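Local coordinates for protein BugD (Bordetella pertussis Tohama I, PDB 2F5X) that binds aspartic acid as a periplasmic solute receptor and probably serves the uptake of this ligand in a tripartite tricarboxylate transporter-type system, at residues L79-F84 against I237-W242; L107-P112 against A277-N282; V34-A39 against V52-G57; V22-A27 against I62-V67. All coordinates share one frame; numbering follows the deposited sequence.

Interaction 1 (L79-F84 against I237-W242); sequences LMHAGF and IWHGMW. With ASP (aspartic acid), chain D.
The six-membered ring of W242 lies flat against one face of F84, centroids 4.0 Å apart and planes 13° from parallel, while the edge of the same indole meets the M80 backbone, W242 CZ3 lying 3.4 Å from M80 O. The H239 ring carries H81 CB over the centre of one face, 3.5 Å from the centroid, and meets the edge of the H81 imidazole in a T-shaped pair with planes at 74°. In its own plane H239 ND1 donates to I237 O, and NE2 is hydrogen-bonded to T31 OG1; with both nitrogens engaged the ring's rotation is restrained. W238 offers a face to A82, whose CB sits 3.4 Å from W238 NE1; that N-H turns to Q296.

These rings flank an antiparallel pairing of strands 76-81 and 236-244 inside the mixed sheet of a periplasmic-binding-protein fold. M80 and G240 form the hydrogen-bonded pair, with M80 N to G240 O at 3.1 Å and the nearly straight G240 N to M80 O at 2.8 Å; beyond it, A82 N reaches W238 O only weakly.

With CG wedged between backbone N and carbonyl carbon (chi1 61°), the H81 ring is set so that ND1 accepts from G83 N, a capping bond at the turn into the short helix that follows. This leaves NE2 to donate to OD2 of the bound aspartic acid at 2.7 Å.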
# COMPACT_ATOMS: atom_id res chain seq x y z
N LEU A 79 9.62 -0.58 -5.60
CA LEU A 79 8.55 -1.39 -5.04
C LEU A 79 7.47 -0.43 -4.58
O LEU A 79 7.68 0.37 -3.66
CB LEU A 79 9.02 -2.28 -3.88
CG LEU A 79 7.85 -3.13 -3.34
CD1 LEU A 79 7.56 -4.37 -4.25
CD2 LEU A 79 8.07 -3.54 -1.91
N MSE A 80 6.32 -0.49 -5.24
CA MSE A 80 5.25 0.45 -4.96
C MSE A 80 3.91 -0.26 -5.05
O MSE A 80 3.78 -1.27 -5.74
CB MSE A 80 5.34 1.64 -5.94
CG MSE A 80 4.32 2.78 -5.71
SE MSE A 80 4.24 3.46 -3.88
CE MSE A 80 2.64 4.59 -4.10
N HIS A 81 2.91 0.29 -4.37
CA HIS A 81 1.59 -0.32 -4.30
C HIS A 81 0.57 0.39 -5.18
O HIS A 81 0.94 1.24 -6.01
CB HIS A 81 1.13 -0.45 -2.84
CG HIS A 81 1.01 0.85 -2.11
ND1 HIS A 81 0.35 1.94 -2.62
CD2 HIS A 81 1.43 1.20 -0.87
CE1 HIS A 81 0.36 2.92 -1.73
NE2 HIS A 81 1.01 2.49 -0.65
N ALA A 82 -0.71 0.04 -5.01
CA ALA A 82 -1.81 0.57 -5.81
C ALA A 82 -1.87 2.10 -5.88
O ALA A 82 -2.50 2.66 -6.79
CB ALA A 82 -3.15 0.01 -5.30
N GLY A 83 -1.24 2.77 -4.93
CA GLY A 83 -1.11 4.23 -4.98
C GLY A 83 -0.45 4.71 -6.26
O GLY A 83 -0.69 5.83 -6.71
N PHE A 84 0.37 3.84 -6.86
CA PHE A 84 0.93 4.09 -8.19
C PHE A 84 -0.18 4.42 -9.18
O PHE A 84 0.00 5.26 -10.05
CB PHE A 84 1.66 2.82 -8.66
CG PHE A 84 2.36 2.94 -9.98
CD1 PHE A 84 3.73 3.20 -10.03
CD2 PHE A 84 1.68 2.73 -11.18
CE1 PHE A 84 4.40 3.27 -11.27
CE2 PHE A 84 2.33 2.81 -12.41
CZ PHE A 84 3.69 3.08 -12.46
N ILE A 237 -4.68 -3.77 -1.56
CA ILE A 237 -3.51 -2.99 -1.95
C ILE A 237 -2.49 -3.91 -2.62
O ILE A 237 -1.63 -4.51 -1.95
CB ILE A 237 -2.95 -2.23 -0.73
CG1 ILE A 237 -4.03 -1.28 -0.16
CG2 ILE A 237 -1.68 -1.44 -1.09
CD1 ILE A 237 -4.58 -0.23 -1.15
N TRP A 238 -2.62 -4.06 -3.93
CA TRP A 238 -1.64 -4.81 -4.69
C TRP A 238 -0.34 -4.01 -4.73
O TRP A 238 -0.35 -2.78 -4.61
CB TRP A 238 -2.14 -5.12 -6.12
CG TRP A 238 -2.57 -3.90 -6.89
CD1 TRP A 238 -3.84 -3.39 -6.98
CD2 TRP A 238 -1.75 -3.05 -7.70
NE1 TRP A 238 -3.85 -2.27 -7.78
CE2 TRP A 238 -2.58 -2.05 -8.25
CE3 TRP A 238 -0.37 -3.05 -8.03
CZ2 TRP A 238 -2.09 -1.04 -9.10
CZ3 TRP A 238 0.11 -2.05 -8.88
CH2 TRP A 238 -0.74 -1.05 -9.39
N HIS A 239 0.76 -4.73 -4.86
CA HIS A 239 2.10 -4.16 -4.95
C HIS A 239 2.74 -4.66 -6.24
O HIS A 239 2.54 -5.82 -6.64
CB HIS A 239 2.97 -4.62 -3.78
CG HIS A 239 2.70 -3.93 -2.47
ND1 HIS A 239 1.46 -3.93 -1.86
CD2 HIS A 239 3.52 -3.24 -1.64
CE1 HIS A 239 1.53 -3.26 -0.72
NE2 HIS A 239 2.78 -2.83 -0.57
N GLY A 240 3.52 -3.79 -6.88
CA GLY A 240 4.25 -4.14 -8.09
C GLY A 240 5.72 -3.77 -7.98
O GLY A 240 6.13 -3.02 -7.08
N MSE A 241 6.52 -4.30 -8.90
CA MSE A 241 7.93 -3.96 -8.99
C MSE A 241 8.19 -3.46 -10.40
O MSE A 241 7.73 -4.08 -11.36
CB MSE A 241 8.80 -5.19 -8.68
CG MSE A 241 10.28 -4.93 -8.83
SE MSE A 241 11.28 -6.50 -8.36
CE MSE A 241 10.95 -6.50 -6.55
N TRP A 242 8.89 -2.34 -10.52
CA TRP A 242 9.18 -1.71 -11.81
C TRP A 242 10.65 -1.32 -11.91
O TRP A 242 11.31 -1.04 -10.90
CB TRP A 242 8.39 -0.41 -11.94
CG TRP A 242 6.88 -0.48 -12.08
CD1 TRP A 242 6.16 -0.41 -13.24
CD2 TRP A 242 5.92 -0.49 -11.02
NE1 TRP A 242 4.81 -0.41 -12.97
CE2 TRP A 242 4.63 -0.45 -11.61
CE3 TRP A 242 6.00 -0.53 -9.62
CZ2 TRP A 242 3.45 -0.47 -10.86
CZ3 TRP A 242 4.82 -0.53 -8.87
CH2 TRP A 242 3.56 -0.52 -9.50
N ASP D . 2.10 1.63 2.15
CA ASP D . 2.47 2.91 2.83
C ASP D . 3.68 2.74 3.74
O ASP D . 3.87 3.51 4.69
CB ASP D . 1.29 3.44 3.64
CG ASP D . 0.14 3.86 2.76
OD1 ASP D . -0.96 4.10 3.32
OD2 ASP D . 0.25 3.98 1.51
OXT ASP D . 4.45 1.81 3.50

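Interaction 2 (L107-P112 against A277-N282)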
# COMPACT_ATOMS: atom_id res chain seq x y z
N LEU A 107 3.80 -8.27 -10.57
CA LEU A 107 3.06 -8.13 -9.32
C LEU A 107 3.77 -8.89 -8.20
O LEU A 107 4.62 -9.75 -8.45
CB LEU A 107 1.61 -8.59 -9.49
CG LEU A 107 0.77 -7.58 -10.30
CD1 LEU A 107 -0.45 -8.23 -10.94
CD2 LEU A 107 0.35 -6.38 -9.41
N VAL A 108 3.43 -8.54 -6.96
CA VAL A 108 4.18 -8.99 -5.78
C VAL A 108 3.23 -9.59 -4.74
O VAL A 108 3.20 -10.81 -4.53
CB VAL A 108 5.02 -7.82 -5.19
CG1 VAL A 108 5.79 -8.25 -3.95
CG2 VAL A 108 5.99 -7.26 -6.25
N VAL A 109 2.44 -8.73 -4.10
CA VAL A 109 1.48 -9.16 -3.08
C VAL A 109 0.20 -8.34 -3.20
O VAL A 109 0.19 -7.28 -3.82
CB VAL A 109 2.04 -8.99 -1.61
CG1 VAL A 109 3.18 -9.95 -1.32
CG2 VAL A 109 2.46 -7.53 -1.33
N ASP A 110 -0.88 -8.83 -2.58
CA ASP A 110 -2.13 -8.08 -2.45
C ASP A 110 -2.48 -8.05 -0.95
O ASP A 110 -2.65 -9.10 -0.33
CB ASP A 110 -3.21 -8.78 -3.29
CG ASP A 110 -4.52 -8.01 -3.33
OD1 ASP A 110 -4.60 -6.87 -2.84
OD2 ASP A 110 -5.53 -8.50 -3.87
N VAL A 111 -2.56 -6.85 -0.39
CA VAL A 111 -2.68 -6.67 1.07
C VAL A 111 -4.01 -6.02 1.43
O VAL A 111 -4.33 -4.96 0.91
CB VAL A 111 -1.51 -5.80 1.62
CG1 VAL A 111 -1.49 -5.77 3.16
CG2 VAL A 111 -0.16 -6.33 1.09
N PRO A 112 -4.76 -6.63 2.34
CA PRO A 112 -6.03 -6.04 2.78
C PRO A 112 -5.79 -4.95 3.82
O PRO A 112 -4.68 -4.82 4.36
CB PRO A 112 -6.77 -7.23 3.40
CG PRO A 112 -5.67 -8.12 3.94
CD PRO A 112 -4.49 -7.92 3.02
N ALA A 277 -1.03 -10.84 3.95
CA ALA A 277 -0.80 -10.54 2.54
C ALA A 277 -0.93 -11.78 1.67
O ALA A 277 -0.40 -12.85 2.02
CB ALA A 277 0.57 -9.90 2.34
N GLU A 278 -1.64 -11.64 0.56
CA GLU A 278 -1.70 -12.69 -0.45
C GLU A 278 -0.51 -12.52 -1.38
O GLU A 278 -0.29 -11.43 -1.90
CB GLU A 278 -2.99 -12.57 -1.27
CG GLU A 278 -3.02 -13.51 -2.47
CD GLU A 278 -4.20 -13.29 -3.40
OE1 GLU A 278 -4.55 -14.25 -4.13
OE2 GLU A 278 -4.76 -12.16 -3.44
N VAL A 279 0.26 -13.59 -1.59
CA VAL A 279 1.40 -13.52 -2.50
C VAL A 279 0.91 -13.82 -3.91
O VAL A 279 0.22 -14.82 -4.13
CB VAL A 279 2.54 -14.50 -2.08
CG1 VAL A 279 3.73 -14.38 -3.03
CG2 VAL A 279 2.99 -14.22 -0.65
N LEU A 280 1.26 -12.94 -4.85
CA LEU A 280 0.78 -13.06 -6.24
C LEU A 280 1.80 -13.84 -7.07
O LEU A 280 2.30 -13.36 -8.10
CB LEU A 280 0.49 -11.66 -6.81
CG LEU A 280 -0.57 -10.88 -6.00
CD1 LEU A 280 -0.79 -9.48 -6.56
CD2 LEU A 280 -1.90 -11.65 -5.96
N THR A 281 2.06 -15.06 -6.63
CA THR A 281 3.19 -15.87 -7.08
C THR A 281 3.24 -16.09 -8.58
O THR A 281 4.32 -16.05 -9.19
CB THR A 281 3.14 -17.22 -6.36
OG1 THR A 281 2.77 -17.01 -4.99
CG2 THR A 281 4.53 -17.83 -6.28
N ASN A 282 2.07 -16.30 -9.18
CA ASN A 282 1.99 -16.61 -10.60
C ASN A 282 1.71 -15.38 -11.48
O ASN A 282 1.45 -15.51 -12.68
CB ASN A 282 0.93 -17.69 -10.84
CG ASN A 282 1.06 -18.33 -12.21
OD1 ASN A 282 2.17 -18.68 -12.63
ND2 ASN A 282 -0.05 -18.46 -12.93
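Three backbone hydrogen bonds pair L107-P112 in antiparallel fashion with A277-L280, of which only 278-279 is strand. D110 and E278 make the hydrogen-bonded pair: D110 N to E278 O is 2.8 Å, E278 N to D110 O is 2.9 Å, and both have N-H...O angles of 160°. The third, L280 N to V108 O at 2.9 Å, forms where the chain bends into an inverse gamma turn centred on L280. Between them lies the non-hydrogen-bonded pair of V109 and V279, with V109 CA 3.1 Å from E278 O.

The apolar contacts fall into two groups. V111 CG2 meets A277 CB at 3.9 Å, and A277 CB also touches V109 CB. L280, its CG swung opposite the carbonyl carbon (chi1 -59°), lays CD1 along the V109 carbonyl and against L107 CB, 3.9 Å from the latter; its CD2 reaches D110 CB.

On the D110 and E278 face two carboxylates come close, D110 OD2 standing 3.8 Å from E278 OE2 with the planes 24° apart. The short strand 278-279 thus extends the sheet along strand 102-117 through main-chain bonds and a few aliphatic contacts. Since E278 is exposed, solvent may screen the neighbouring acids; their proximity would, if anything, make either slightly harder to ionise.

Interaction 3 (V34-A39 against V52-G57)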
# COMPACT_ATOMS: atom_id res chain seq x y z
N VAL A 34 7.16 -5.50 3.43
CA VAL A 34 7.15 -6.36 2.25
C VAL A 34 8.52 -6.33 1.57
O VAL A 34 9.09 -7.36 1.24
CB VAL A 34 6.05 -5.93 1.25
CG1 VAL A 34 6.14 -6.74 -0.05
CG2 VAL A 34 4.67 -6.09 1.87
N ALA A 35 9.04 -5.11 1.39
CA ALA A 35 10.28 -4.90 0.66
C ALA A 35 11.46 -5.61 1.31
O ALA A 35 12.24 -6.26 0.63
CB ALA A 35 10.57 -3.41 0.53
N ARG A 36 11.57 -5.51 2.63
CA ARG A 36 12.74 -6.09 3.27
C ARG A 36 12.71 -7.62 3.28
O ARG A 36 13.75 -8.26 3.14
CB ARG A 36 12.98 -5.48 4.65
CG ARG A 36 13.54 -4.05 4.48
CD ARG A 36 13.73 -3.27 5.73
NE ARG A 36 13.89 -1.84 5.45
CZ ARG A 36 15.06 -1.21 5.43
NH1 ARG A 36 16.20 -1.87 5.65
NH2 ARG A 36 15.08 0.09 5.17
N SER A 37 11.51 -8.19 3.37
CA SER A 37 11.38 -9.64 3.27
C SER A 37 11.67 -10.12 1.85
O SER A 37 12.36 -11.12 1.66
CB SER A 37 9.99 -10.09 3.73
OG SER A 37 9.86 -9.87 5.12
N LEU A 38 11.15 -9.39 0.86
CA LEU A 38 11.38 -9.72 -0.55
C LEU A 38 12.85 -9.55 -0.95
O LEU A 38 13.40 -10.36 -1.71
CB LEU A 38 10.48 -8.88 -1.45
CG LEU A 38 10.56 -9.18 -2.95
CD1 LEU A 38 10.23 -10.64 -3.25
CD2 LEU A 38 9.64 -8.25 -3.71
N ALA A 39 13.48 -8.50 -0.44
CA ALA A 39 14.90 -8.26 -0.69
C ALA A 39 15.72 -9.49 -0.30
O ALA A 39 16.63 -9.91 -1.03
CB ALA A 39 15.37 -7.01 0.06
N VAL A 52 17.27 -1.86 0.44
CA VAL A 52 16.03 -1.08 0.50
C VAL A 52 16.35 0.38 0.83
O VAL A 52 17.11 0.67 1.77
CB VAL A 52 15.01 -1.69 1.50
CG1 VAL A 52 13.81 -0.77 1.69
CG2 VAL A 52 14.56 -3.07 1.02
N GLU A 53 15.78 1.29 0.05
CA GLU A 53 15.90 2.72 0.31
C GLU A 53 14.52 3.31 0.51
O GLU A 53 13.61 3.07 -0.29
CB GLU A 53 16.62 3.43 -0.85
CG GLU A 53 18.03 2.91 -1.08
CD GLU A 53 18.77 3.62 -2.20
OE1 GLU A 53 18.13 4.23 -3.07
OE2 GLU A 53 20.02 3.54 -2.21
N ASN A 54 14.35 4.06 1.59
CA ASN A 54 13.04 4.63 1.90
C ASN A 54 13.00 6.08 1.48
O ASN A 54 13.82 6.87 1.92
CB ASN A 54 12.73 4.48 3.39
CG ASN A 54 12.66 3.03 3.80
OD1 ASN A 54 13.64 2.46 4.28
ND2 ASN A 54 11.50 2.42 3.59
N LYS A 55 12.05 6.42 0.61
CA LYS A 55 11.97 7.78 0.09
C LYS A 55 10.53 8.28 0.16
O LYS A 55 9.79 8.23 -0.81
CB LYS A 55 12.51 7.85 -1.35
CG LYS A 55 13.99 7.46 -1.48
CD LYS A 55 14.91 8.46 -0.76
CE LYS A 55 16.24 7.83 -0.32
NZ LYS A 55 16.36 7.55 1.15
N GLY A 56 10.15 8.74 1.35
CA GLY A 56 8.79 9.18 1.60
C GLY A 56 8.51 10.59 1.12
O GLY A 56 9.44 11.38 0.88
N GLY A 57 7.22 10.89 0.97
CA GLY A 57 6.75 12.21 0.59
C GLY A 57 5.66 12.14 -0.45
O GLY A 57 5.69 11.27 -1.32
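R36 drapes its side chain over V52, with CG 3.7 Å from V52 CG2 and one face of the guanidinium above V52 CB, which stands 3.9 Å from the plane and over its centre. The chain runs extended from CG to NE, long enough to carry NH2 past the valine to N54. There NH2 donates to N54 OD1 at 2.9 Å. The acceptor lies in the guanidinium plane, the donor lies in the amide's carbonyl plane, and the two flat groups are nearly coplanar at 14°, although the N-H...O angle is a bent 137°.

This joins two elements of a beta-alpha-beta crossover made by strand 19-23, helix 30-46 and strand 50-54. The helix and strand segments run nearly antiparallel, at 164°, with their axes 9.3 Å apart. A35 and A39, one turn apart on the helix, both face the strand: A35 CB is 4.0 Å from V52 CG2 and A39 CB 4.1 Å from the same methyl, so one valine branch fits against two small residues and the aliphatic part of R36.

D32 OD1 forms a salt bridge with R36 NE and accepts from N54 ND2. N54 ND2 also donates to F25 O, tying this polar cluster to the ligand-binding loop.

Interaction 4 (V22-A27 against I62-V67). With ASP (aspartic acid), chain D.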
# COMPACT_ATOMS: atom_id res chain seq x y z
N VAL A 22 13.75 1.03 -4.14
CA VAL A 22 13.13 2.20 -3.53
C VAL A 22 11.71 1.88 -3.07
O VAL A 22 10.89 1.39 -3.84
CB VAL A 22 13.12 3.39 -4.53
CG1 VAL A 22 12.32 4.60 -3.99
CG2 VAL A 22 14.56 3.78 -4.92
N VAL A 23 11.46 2.18 -1.80
CA VAL A 23 10.13 2.10 -1.19
C VAL A 23 9.72 3.55 -0.91
O VAL A 23 10.37 4.22 -0.11
CB VAL A 23 10.21 1.31 0.14
CG1 VAL A 23 8.92 1.45 0.96
CG2 VAL A 23 10.50 -0.15 -0.14
N PRO A 24 8.70 4.07 -1.60
CA PRO A 24 8.32 5.49 -1.44
C PRO A 24 7.63 5.89 -0.12
O PRO A 24 6.79 6.79 -0.11
CB PRO A 24 7.36 5.71 -2.62
CG PRO A 24 7.79 4.63 -3.63
CD PRO A 24 7.95 3.44 -2.69
N PHE A 25 8.02 5.24 0.98
CA PHE A 25 7.43 5.51 2.30
C PHE A 25 8.44 5.28 3.39
O PHE A 25 9.46 4.62 3.19
CB PHE A 25 6.22 4.60 2.54
CG PHE A 25 5.09 4.84 1.58
CD1 PHE A 25 4.24 5.94 1.75
CD2 PHE A 25 4.88 4.00 0.51
CE1 PHE A 25 3.21 6.19 0.86
CE2 PHE A 25 3.84 4.23 -0.39
CZ PHE A 25 3.00 5.33 -0.21
N ALA A 26 8.13 5.83 4.57
CA ALA A 26 9.00 5.72 5.73
C ALA A 26 9.30 4.27 6.09
O ALA A 26 8.44 3.39 5.95
CB ALA A 26 8.35 6.44 6.91
N ALA A 27 10.52 4.04 6.54
CA ALA A 27 10.94 2.73 7.01
C ALA A 27 10.05 2.25 8.16
O ALA A 27 9.54 3.06 8.94
CB ALA A 27 12.38 2.81 7.49
N ILE A 62 6.92 10.96 -4.71
CA ILE A 62 8.32 11.37 -4.74
C ILE A 62 9.24 10.17 -5.01
O ILE A 62 10.13 10.23 -5.87
CB ILE A 62 8.70 12.13 -3.44
CG1 ILE A 62 7.92 13.45 -3.33
CG2 ILE A 62 10.22 12.36 -3.35
CD1 ILE A 62 8.02 14.36 -4.49
N GLY A 63 9.00 9.08 -4.28
CA GLY A 63 9.78 7.87 -4.48
C GLY A 63 9.58 7.27 -5.86
O GLY A 63 10.53 6.84 -6.52
N THR A 64 8.33 7.25 -6.31
CA THR A 64 8.00 6.71 -7.63
C THR A 64 8.70 7.51 -8.71
O THR A 64 9.29 6.95 -9.64
CB THR A 64 6.49 6.70 -7.83
OG1 THR A 64 5.90 5.78 -6.89
CG2 THR A 64 6.13 6.13 -9.23
N THR A 65 8.65 8.83 -8.56
CA THR A 65 9.29 9.75 -9.49
C THR A 65 10.80 9.55 -9.51
O THR A 65 11.41 9.58 -10.59
CB THR A 65 8.94 11.19 -9.12
OG1 THR A 65 7.54 11.39 -9.35
CG2 THR A 65 9.60 12.19 -10.08
N GLN A 66 11.38 9.33 -8.33
CA GLN A 66 12.82 9.09 -8.23
C GLN A 66 13.26 7.93 -9.13
O GLN A 66 14.24 8.05 -9.87
CB GLN A 66 13.25 8.86 -6.79
CG GLN A 66 14.76 8.67 -6.67
CD GLN A 66 15.21 8.41 -5.26
OE1 GLN A 66 15.00 9.25 -4.38
NE2 GLN A 66 15.83 7.26 -5.03
N VAL A 67 12.55 6.81 -9.05
CA VAL A 67 12.88 5.68 -9.91
C VAL A 67 12.58 5.99 -11.37
O VAL A 67 13.35 5.62 -12.26
CB VAL A 67 12.21 4.36 -9.45
CG1 VAL A 67 12.61 3.19 -10.35
CG2 VAL A 67 12.62 4.05 -8.02
N ASP D . 2.10 1.63 2.15
CA ASP D . 2.47 2.91 2.83
C ASP D . 3.68 2.74 3.74
O ASP D . 3.87 3.51 4.69
CB ASP D . 1.29 3.44 3.64
CG ASP D . 0.14 3.86 2.76
OD1 ASP D . -0.96 4.10 3.32
OD2 ASP D . 0.25 3.98 1.51
OXT ASP D . 4.45 1.81 3.50
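The end of strand 19-23 and the loop after it pass close to helix 61-68, P24 CA approaching G63 CA to 4.1 Å without any hydrogen bond between the two segments. P24 CB rests 3.7 Å from G63 CA, so the proline ring lies directly on the helix backbone where G63 has no side chain. P24 CG continues along that backbone to T64 N at 3.8 Å and also lies beside T64 OG1, a hydroxyl bonded to G60 O.

Two residues earlier, V22 likewise points toward the helix. Its CB meets V67 CG2 at 3.6 Å, the two valines sliding past each other in opposite directions, and its CG1 reaches G63 O at 3.8 Å. Q66, extended throughout with CG opposite the backbone N (chi1 -178°), crosses V22 obliquely, with NE2 3.7 Å from V22 CG2. V22, P24, G63 and V67 thus form a small buried seam between the sheet and the helix.

Past the proline the loop enters the ligand pocket. F25 makes no contact with the helix segment and lays its ring flat beneath the bound aspartic acid, whose CA stands 3.4 Å above the plane and over its centre; F25 CG is 3.3 Å from the ligand's C atom. F25 also meets the ring of H81. The helix contact therefore rests on van der Waals contact, with no hydrogen bond between the segments, while the aromatic face next to it gives the ligand a van der Waals surface and leaves the polar recognition to residues such as S151, T31 and H81.

Overall arrangement
All four contacts reach the same mixed sheet. Interaction 1 is fully buried, about 7 Å from the chain centre, and combines strand pairing with aromatic packing; interaction 2 lies further out, and its paired strands carry two nearby acids, E278 exposed and D110 partly so. The two meet through strands 236-244 and 102-117, where H239 N lies 2.8 Å from V109 O. Interactions 3 and 4, centres about 8 Å apart, place helices against neighbouring strands 50-54 and 19-23: the former has a polar rim, whereas the latter is buried and apolar. Interactions 1 and 4 both touch the aspartic acid, one by a hydrogen bond and the other by a ring face, while interactions 2 and 4 do not touch each other.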